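Local coordinates for beta-1,4-mannanase (Caldicellulosiruptor saccharolyticus, PDB 1PMH), which probably helps a mannan-degrading enzyme hold its substrate, this fragment being a family 27 carbohydrate-binding module that binds mannohexaose, at residues 45-50 with 172-177. Residues are numbered along the deposited sequence; the frame is centred on the assembly and turned at random.
Sequences KYALRL and PIYLDN. With CA (calcium ion), chain C.
Two antiparallel strands of the jellyroll beta-sandwich pair here, and Y46, just before strand 47-50, and D176 of strand 172-177 share a calcium ion. L48 and L175 form a hydrogen-bonded pair, with L48 N to L175 O and L175 N to L48 O both 2.9 Å; L50 and I173 form the next. R49 and Y174, the non-hydrogen-bonded pair between them, rise side by side from the face opposite that of L48, L50, I173 and L175. With CG anti to the backbone N (chi1 179°), the extended R49 chain runs along the tyrosine, CG 3.8 Å from Y174 CE2, its guanidinium turned 72° from the ring. P172 CB lies over one guanidinium face, 3.8 Å from R49 NE. D38 OD2 forms a salt bridge with R49 NH1 and a hydrogen bond with Y174 OH, while D51 OD1 forms a second salt bridge with R49 NE. A leucine in place of R49 would probably leave D38 and D51 without their cationic mate. Calcium is bound by Y46 O at 2.3 Å and by both carboxylate oxygens of D176, which thereby tie the two segments together; D10, E12 and N44 complete the protein ligands. Within the sheet, strand 30-36 flanks 47-50 and strand 84-92 flanks 172-177, while L50, I173 and L175 pack on F160 and F162 of the opposing sheet.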
# COMPACT_ATOMS: atom_id res chain seq x y z
N LYS A 45 5.01 11.90 11.27
CA LYS A 45 5.94 11.18 12.14
C LYS A 45 6.06 9.67 11.86
O LYS A 45 7.14 9.09 12.04
CB LYS A 45 5.52 11.32 13.60
CG LYS A 45 6.45 10.72 14.63
CD LYS A 45 6.03 11.30 15.97
CE LYS A 45 6.85 10.85 17.12
NZ LYS A 45 6.59 11.78 18.28
N TYR A 46 4.97 9.07 11.38
CA TYR A 46 4.90 7.62 11.27
C TYR A 46 4.51 7.15 9.88
O TYR A 46 3.73 7.79 9.19
CB TYR A 46 3.85 7.04 12.24
CG TYR A 46 4.10 7.31 13.73
CD1 TYR A 46 5.00 6.54 14.46
CD2 TYR A 46 3.42 8.32 14.38
CE1 TYR A 46 5.23 6.79 15.83
CE2 TYR A 46 3.61 8.57 15.75
CZ TYR A 46 4.51 7.80 16.44
OH TYR A 46 4.71 8.02 17.78
N ALA A 47 4.96 5.96 9.51
CA ALA A 47 4.58 5.28 8.28
C ALA A 47 4.52 3.80 8.55
O ALA A 47 5.08 3.31 9.51
CB ALA A 47 5.57 5.60 7.18
N LEU A 48 3.84 3.09 7.65
CA LEU A 48 3.75 1.65 7.71
C LEU A 48 4.94 1.06 7.02
O LEU A 48 5.12 1.25 5.82
CB LEU A 48 2.44 1.17 7.13
CG LEU A 48 2.08 -0.30 7.39
CD1 LEU A 48 1.68 -0.49 8.83
CD2 LEU A 48 1.01 -0.75 6.44
N ARG A 49 5.73 0.27 7.74
CA ARG A 49 6.89 -0.41 7.19
C ARG A 49 6.57 -1.87 6.90
O ARG A 49 6.18 -2.62 7.83
CB ARG A 49 8.07 -0.30 8.18
CG ARG A 49 9.33 -1.00 7.69
CD ARG A 49 10.50 -0.78 8.61
NE ARG A 49 11.61 -1.66 8.25
CZ ARG A 49 12.88 -1.38 8.30
NH1 ARG A 49 13.33 -0.23 8.77
NH2 ARG A 49 13.71 -2.34 7.93
N LEU A 50 6.81 -2.30 5.67
CA LEU A 50 6.65 -3.68 5.23
C LEU A 50 8.04 -4.20 4.92
O LEU A 50 8.69 -3.73 4.00
CB LEU A 50 5.80 -3.71 3.97
CG LEU A 50 4.46 -2.97 4.00
CD1 LEU A 50 3.79 -3.00 2.62
CD2 LEU A 50 3.58 -3.50 5.09
N PRO A 172 12.80 -2.82 3.18
CA PRO A 172 11.48 -2.24 3.45
C PRO A 172 10.81 -1.63 2.23
O PRO A 172 11.47 -1.12 1.32
CB PRO A 172 11.79 -1.19 4.49
CG PRO A 172 13.18 -0.74 4.19
CD PRO A 172 13.89 -1.99 3.74
N ILE A 173 9.48 -1.65 2.26
CA ILE A 173 8.63 -0.82 1.44
C ILE A 173 7.71 -0.14 2.44
O ILE A 173 7.17 -0.80 3.34
CB ILE A 173 7.81 -1.64 0.44
CG1 ILE A 173 8.71 -2.34 -0.57
CG2 ILE A 173 6.78 -0.73 -0.28
CD1 ILE A 173 8.02 -3.24 -1.58
N TYR A 174 7.53 1.17 2.32
CA TYR A 174 6.68 1.90 3.25
C TYR A 174 5.42 2.35 2.54
O TYR A 174 5.43 2.73 1.37
CB TYR A 174 7.38 3.11 3.86
CG TYR A 174 8.70 2.85 4.52
CD1 TYR A 174 9.87 2.71 3.79
CD2 TYR A 174 8.81 2.79 5.92
CE1 TYR A 174 11.11 2.49 4.41
CE2 TYR A 174 10.04 2.54 6.53
CZ TYR A 174 11.18 2.40 5.79
OH TYR A 174 12.42 2.19 6.35
N LEU A 175 4.34 2.36 3.28
CA LEU A 175 3.09 2.96 2.86
C LEU A 175 2.75 4.09 3.82
O LEU A 175 2.97 4.00 5.03
CB LEU A 175 1.93 1.99 2.85
CG LEU A 175 1.93 0.95 1.80
CD1 LEU A 175 0.76 -0.00 2.04
CD2 LEU A 175 1.81 1.55 0.41
N ASP A 176 2.16 5.15 3.28
CA ASP A 176 1.65 6.23 4.14
C ASP A 176 0.50 6.90 3.41
O ASP A 176 0.32 6.78 2.20
CB ASP A 176 2.75 7.24 4.49
CG ASP A 176 2.55 8.00 5.78
OD1 ASP A 176 1.51 7.83 6.44
OD2 ASP A 176 3.42 8.79 6.15
N ASN A 177 -0.25 7.67 4.20
CA ASN A 177 -1.30 8.53 3.64
C ASN A 177 -2.21 7.77 2.69
O ASN A 177 -2.51 8.21 1.57
CB ASN A 177 -0.67 9.75 2.99
CG ASN A 177 0.02 10.62 4.02
OD1 ASN A 177 -0.39 10.68 5.18
ND2 ASN A 177 1.06 11.31 3.62
CA CA C . 2.21 9.27 8.35
O HOH W 1 0.99 11.03 7.45